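De novo designed switch protein caging a hemagglutinin binder (sCageHA267_1S) (Synthetic construct, PDB 7CBC) serves as a designed biosensor switch, a six-helical bundle whose cage holds a hemagglutinin-binding domain, probably until a target releases it. Local coordinates at residues S2-K7 with S96-A101; E39-A44 with R135-L140. All blocks are in the same frame, centred on the assembly; numbering follows the deposited sequence.

Contact 1. Residues S2-K7 with S96-A101; sequences SELARK and SGSYLA
Leu4 meets Ser96, Ser98 and Ala101 through one methyl group, CD2, which reaches from the first turn of helix 3-46 to the start of helix 99-142. The apolar part of the contact is small. Leu4 CD2 lies 3.8 Å from Ala101 CB and 3.8 Å from Ser98 CB. Leu4 CG stands a little further back, 4.2 Å from Ala101 CB. The backbones are closest at the same pair, with Leu4 CA and Ala101 CA 6.6 Å apart. Ile93, at the end of helix 50-93, touches both Leu4 and Ala101 and adds a third helix to the patch.

No hydrogen bond crosses between the segments. Ser96 OG comes within 3.1 Å of Leu4 CD2, a short approach of a hydroxyl to a methyl. Its polar partner is the carbonyl O of Ile93, to which it is hydrogen-bonded. The hydroxyl thus keeps a polar partner on its own side of the contact while it lies against the leucine.

Within each segment a serine caps its helix. Ser2 OG accepts from Ala5 N at 3.2 Å, nearly straight at 164°, and weakly from Leu4 N. Ser98 OG accepts from Ala101 N in a long, weak bond of 3.5 Å. The CB of Ser98 touches Leu4, while its OG makes this weak cap. Leu4 thus packs against the Ser98 N-cap from the neighbouring capped helix start, where parallel helices begin side by side at one end of a helical bundle.

Contact 2. Residues E39-A44 with R135-L140; sequences ELVYLA and RAVELL
Two parallel neighbouring helices of the designed bundle, 3-46 and 99-142, pack here near their C-terminal ends. Val137 enters from helix 99-142 and meets Leu40, Val41 and Ala44 of the other helix. The local axes run almost exactly parallel, at 2°, and lie 10.5 Å apart. The backbones come nearest at Val41 and Val137, whose CA atoms are 6.8 Å apart.

The two methyl branches of Val137 have different partners. CG1 of Val137 sits 3.8 Å from Ala44 CB and 3.9 Å from Leu40 CG. CG2 of Val137 turns to Val41, with its nearest atom, Val41 CG2, at 4.1 Å. The division follows from the valine rotamer: at chi1 162°, CG1 lies anti to the backbone N, and CG2 lies anti to the carbonyl carbon.

Leu40 and Val137 overlap side by side, each pointing toward the other's helix. Leu40 CD2 comes alongside the valine, 4.1 Å from Val137 CB. With chi1 at 175°, the leucine extends toward Val137. Ala44 lies one turn further along and offers a single methyl to the same branch of Val137 that meets Leu40.

All contacts between the segments are apolar, and no hydrogen bond joins them. Other helices close around the site. Leu236 of helix 195-239 touches both Val41 and Val137, Val60 of helix 50-93 packs on Leu40, and Ile252 of helix 245-268 packs on Val41. Beside this patch, Glu138 forms a salt bridge with Arg54. Val137 packing on Leu40, Val41 and Ala44 is aliphatic core packing between parallel helices of the designed six-helical bundle.

How the contacts relate
Contacts 1 and 2 join the same two parallel helices, 3-46 and 99-142, near opposite ends. Their centres are 57 Å apart, and they lie on opposite sides of the chain's centre. Contact 1 is partly buried, whereas three of the four touching residues in contact 2 are buried. The chemistry differs as well. At the helix starts, one serine hydroxyl meets the leucine methyl, and serines cap both helices. Near the helix ends, the meeting groups are all aliphatic. Neither contact has a hydrogen bond between its segments. Helix 50-93 packs on touching residues of both; helices 195-239 and 245-268 do so at contact 2.

Contact 1. Residues S2-K7 with S96-A101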
loop_
_atom_site.group_PDB
_atom_site.type_symbol
_atom_site.label_atom_id
_atom_site.label_comp_id
_atom_site.label_asym_id
_atom_site.label_seq_id
_atom_site.Cartn_x
_atom_site.Cartn_y
_atom_site.Cartn_z
ATOM N N SER A 2 -29.590 -12.779 -1.002
ATOM C CA SER A 2 -30.174 -11.717 -1.821
ATOM C C SER A 2 -29.249 -11.476 -2.998
ATOM O O SER A 2 -28.026 -11.468 -2.821
ATOM C CB SER A 2 -30.347 -10.401 -1.058
ATOM O OG SER A 2 -30.389 -9.304 -1.961
ATOM N N GLU A 3 -29.796 -11.248 -4.192
ATOM C CA GLU A 3 -28.901 -10.938 -5.303
ATOM C C GLU A 3 -28.203 -9.594 -5.113
ATOM O O GLU A 3 -27.066 -9.418 -5.571
ATOM C CB GLU A 3 -29.654 -10.965 -6.631
ATOM C CG GLU A 3 -28.716 -11.185 -7.815
ATOM C CD GLU A 3 -27.761 -12.349 -7.586
ATOM O OE1 GLU A 3 -28.227 -13.440 -7.179
ATOM O OE2 GLU A 3 -26.542 -12.168 -7.802
ATOM N N LEU A 4 -28.851 -8.640 -4.437
ATOM C CA LEU A 4 -28.225 -7.343 -4.219
ATOM C C LEU A 4 -27.143 -7.426 -3.150
ATOM O O LEU A 4 -26.129 -6.727 -3.229
ATOM C CB LEU A 4 -29.274 -6.309 -3.841
ATOM C CG LEU A 4 -29.723 -5.379 -4.969
ATOM C CD1 LEU A 4 -30.012 -6.148 -6.248
ATOM C CD2 LEU A 4 -30.919 -4.553 -4.552
ATOM N N ALA A 5 -27.339 -8.274 -2.141
ATOM C CA ALA A 5 -26.285 -8.480 -1.158
ATOM C C ALA A 5 -25.074 -9.154 -1.788
ATOM O O ALA A 5 -23.930 -8.818 -1.460
ATOM C CB ALA A 5 -26.809 -9.303 0.015
ATOM N N ARG A 6 -25.304 -10.117 -2.686
ATOM C CA ARG A 6 -24.185 -10.789 -3.336
ATOM C C ARG A 6 -23.425 -9.839 -4.236
ATOM O O ARG A 6 -22.214 -9.987 -4.426
ATOM C CB ARG A 6 -24.674 -11.974 -4.158
ATOM C CG ARG A 6 -25.256 -13.072 -3.339
ATOM C CD ARG A 6 -25.641 -14.260 -4.208
ATOM N NE ARG A 6 -24.777 -15.377 -3.877
ATOM C CZ ARG A 6 -25.063 -16.267 -2.931
ATOM N NH1 ARG A 6 -26.192 -16.163 -2.235
ATOM N NH2 ARG A 6 -24.220 -17.256 -2.667
ATOM N N LYS A 7 -24.124 -8.873 -4.812
ATOM C CA LYS A 7 -23.474 -7.918 -5.688
ATOM C C LYS A 7 -22.596 -6.969 -4.883
ATOM O O LYS A 7 -21.468 -6.675 -5.287
ATOM C CB LYS A 7 -24.560 -7.219 -6.520
ATOM C CG LYS A 7 -24.257 -5.917 -7.255
ATOM C CD LYS A 7 -22.797 -5.648 -7.623
ATOM C CE LYS A 7 -22.076 -6.663 -8.486
ATOM N NZ LYS A 7 -20.632 -6.301 -8.494
ATOM N N SER A 96 -32.773 -0.707 -8.629
ATOM C CA SER A 96 -33.585 -1.659 -7.882
ATOM C C SER A 96 -34.485 -0.992 -6.853
ATOM O O SER A 96 -35.411 -1.642 -6.343
ATOM C CB SER A 96 -32.687 -2.675 -7.171
ATOM O OG SER A 96 -31.928 -2.038 -6.156
ATOM N N GLY A 97 -34.237 0.276 -6.532
ATOM C CA GLY A 97 -35.050 0.964 -5.549
ATOM C C GLY A 97 -34.851 0.500 -4.125
ATOM O O GLY A 97 -35.761 0.645 -3.305
ATOM N N SER A 98 -33.685 -0.059 -3.804
ATOM C CA SER A 98 -33.391 -0.549 -2.460
ATOM C C SER A 98 -32.583 0.521 -1.730
ATOM O O SER A 98 -31.429 0.791 -2.088
ATOM C CB SER A 98 -32.636 -1.876 -2.515
ATOM O OG SER A 98 -32.428 -2.400 -1.212
ATOM N N TYR A 99 -33.191 1.135 -0.714
ATOM C CA TYR A 99 -32.487 2.173 0.033
ATOM C C TYR A 99 -31.251 1.620 0.734
ATOM O O TYR A 99 -30.262 2.342 0.913
ATOM C CB TYR A 99 -33.445 2.823 1.038
ATOM C CG TYR A 99 -32.773 3.589 2.160
ATOM C CD1 TYR A 99 -32.306 4.888 1.970
ATOM C CD2 TYR A 99 -32.615 3.015 3.416
ATOM C CE1 TYR A 99 -31.690 5.593 3.012
ATOM C CE2 TYR A 99 -32.007 3.698 4.453
ATOM C CZ TYR A 99 -31.544 4.987 4.253
ATOM O OH TYR A 99 -30.936 5.651 5.301
ATOM N N LEU A 100 -31.283 0.346 1.135
ATOM C CA LEU A 100 -30.154 -0.230 1.859
ATOM C C LEU A 100 -29.008 -0.571 0.910
ATOM O O LEU A 100 -27.844 -0.290 1.209
ATOM C CB LEU A 100 -30.608 -1.464 2.648
ATOM C CG LEU A 100 -31.671 -1.207 3.731
ATOM C CD1 LEU A 100 -32.301 -2.500 4.199
ATOM C CD2 LEU A 100 -31.092 -0.453 4.916
ATOM N N ALA A 101 -29.324 -1.172 -0.240
ATOM C CA ALA A 101 -28.309 -1.434 -1.254
ATOM C C ALA A 101 -27.596 -0.152 -1.665
ATOM O O ALA A 101 -26.368 -0.128 -1.792
ATOM C CB ALA A 101 -28.948 -2.111 -2.469
#

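Contact 2. Residues E39-A44 with R135-L140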
loop_
_atom_site.group_PDB
_atom_site.type_symbol
_atom_site.label_atom_id
_atom_site.label_comp_id
_atom_site.label_asym_id
_atom_site.label_seq_id
_atom_site.Cartn_x
_atom_site.Cartn_y
_atom_site.Cartn_z
ATOM N N GLU A 39 22.690 1.959 -5.155
ATOM C CA GLU A 39 23.653 2.073 -6.241
ATOM C C GLU A 39 24.270 3.463 -6.297
ATOM O O GLU A 39 25.473 3.606 -6.539
ATOM C CB GLU A 39 22.979 1.741 -7.568
ATOM C CG GLU A 39 22.624 0.281 -7.721
ATOM C CD GLU A 39 23.644 -0.452 -8.558
ATOM O OE1 GLU A 39 24.265 0.196 -9.432
ATOM O OE2 GLU A 39 23.830 -1.670 -8.341
ATOM N N LEU A 40 23.461 4.501 -6.087
ATOM C CA LEU A 40 23.988 5.858 -6.134
ATOM C C LEU A 40 24.968 6.113 -4.993
ATOM O O LEU A 40 26.023 6.737 -5.190
ATOM C CB LEU A 40 22.837 6.856 -6.095
ATOM C CG LEU A 40 23.292 8.311 -6.030
ATOM C CD1 LEU A 40 24.231 8.636 -7.201
ATOM C CD2 LEU A 40 22.098 9.262 -5.976
ATOM N N VAL A 41 24.636 5.645 -3.788
ATOM C CA VAL A 41 25.571 5.775 -2.677
ATOM C C VAL A 41 26.882 5.080 -3.008
ATOM O O VAL A 41 27.970 5.611 -2.749
ATOM C CB VAL A 41 24.953 5.214 -1.387
ATOM C CG1 VAL A 41 26.003 5.153 -0.301
ATOM C CG2 VAL A 41 23.801 6.074 -0.958
ATOM N N TYR A 42 26.798 3.886 -3.605
ATOM C CA TYR A 42 27.997 3.107 -3.881
ATOM C C TYR A 42 28.912 3.833 -4.859
ATOM O O TYR A 42 30.141 3.793 -4.719
ATOM C CB TYR A 42 27.613 1.724 -4.411
ATOM C CG TYR A 42 28.780 0.759 -4.508
ATOM C CD1 TYR A 42 28.982 -0.223 -3.541
ATOM C CD2 TYR A 42 29.679 0.828 -5.562
ATOM C CE1 TYR A 42 30.055 -1.107 -3.623
ATOM C CE2 TYR A 42 30.751 -0.038 -5.643
ATOM C CZ TYR A 42 30.933 -1.012 -4.685
ATOM O OH TYR A 42 32.006 -1.877 -4.790
ATOM N N LEU A 43 28.332 4.514 -5.848
ATOM C CA LEU A 43 29.147 5.228 -6.818
ATOM C C LEU A 43 29.707 6.521 -6.249
ATOM O O LEU A 43 30.800 6.942 -6.644
ATOM C CB LEU A 43 28.334 5.510 -8.079
ATOM C CG LEU A 43 28.923 4.829 -9.322
ATOM C CD1 LEU A 43 28.212 5.307 -10.572
ATOM C CD2 LEU A 43 30.443 5.057 -9.430
ATOM N N ALA A 44 28.983 7.157 -5.328
ATOM C CA ALA A 44 29.480 8.362 -4.676
ATOM C C ALA A 44 30.710 8.096 -3.820
ATOM O O ALA A 44 31.453 9.033 -3.523
ATOM C CB ALA A 44 28.380 8.985 -3.817
ATOM N N ARG A 135 19.458 14.559 -3.414
ATOM C CA ARG A 135 20.053 15.837 -3.056
ATOM C C ARG A 135 21.105 15.656 -1.972
ATOM O O ARG A 135 22.157 16.312 -1.997
ATOM C CB ARG A 135 18.953 16.800 -2.600
ATOM C CG ARG A 135 19.357 18.266 -2.621
ATOM C CD ARG A 135 18.325 19.171 -1.946
ATOM N NE ARG A 135 16.936 18.802 -2.225
ATOM C CZ ARG A 135 16.013 18.606 -1.280
ATOM N NH1 ARG A 135 16.337 18.741 0.003
ATOM N NH2 ARG A 135 14.767 18.272 -1.612
ATOM N N ALA A 136 20.840 14.754 -1.023
ATOM C CA ALA A 136 21.790 14.485 0.049
ATOM C C ALA A 136 23.110 13.959 -0.501
ATOM O O ALA A 136 24.186 14.433 -0.115
ATOM C CB ALA A 136 21.189 13.495 1.050
ATOM N N VAL A 137 23.052 12.970 -1.393
ATOM C CA VAL A 137 24.274 12.447 -2.002
ATOM C C VAL A 137 24.983 13.547 -2.786
ATOM O O VAL A 137 26.199 13.756 -2.650
ATOM C CB VAL A 137 23.952 11.235 -2.894
ATOM C CG1 VAL A 137 25.100 10.969 -3.859
ATOM C CG2 VAL A 137 23.665 10.011 -2.044
ATOM N N GLU A 138 24.218 14.270 -3.607
ATOM C CA GLU A 138 24.738 15.357 -4.430
ATOM C C GLU A 138 25.513 16.376 -3.598
ATOM O O GLU A 138 26.613 16.802 -3.979
ATOM C CB GLU A 138 23.553 16.003 -5.146
ATOM C CG GLU A 138 23.829 17.016 -6.222
ATOM C CD GLU A 138 22.524 17.446 -6.888
ATOM O OE1 GLU A 138 21.631 17.949 -6.176
ATOM O OE2 GLU A 138 22.374 17.268 -8.115
ATOM N N LEU A 139 24.965 16.770 -2.449
ATOM C CA LEU A 139 25.651 17.724 -1.591
ATOM C C LEU A 139 26.786 17.073 -0.813
ATOM O O LEU A 139 27.791 17.733 -0.524
ATOM C CB LEU A 139 24.653 18.367 -0.637
ATOM C CG LEU A 139 25.031 19.717 -0.045
ATOM C CD1 LEU A 139 24.702 20.829 -1.033
ATOM C CD2 LEU A 139 24.296 19.921 1.269
ATOM N N LEU A 140 26.666 15.783 -0.483
ATOM C CA LEU A 140 27.720 15.142 0.297
ATOM C C LEU A 140 29.001 14.955 -0.509
ATOM O O LEU A 140 30.099 14.992 0.063
ATOM C CB LEU A 140 27.236 13.800 0.857
ATOM C CG LEU A 140 26.382 13.926 2.133
ATOM C CD1 LEU A 140 25.836 12.576 2.592
ATOM C CD2 LEU A 140 27.138 14.606 3.262
#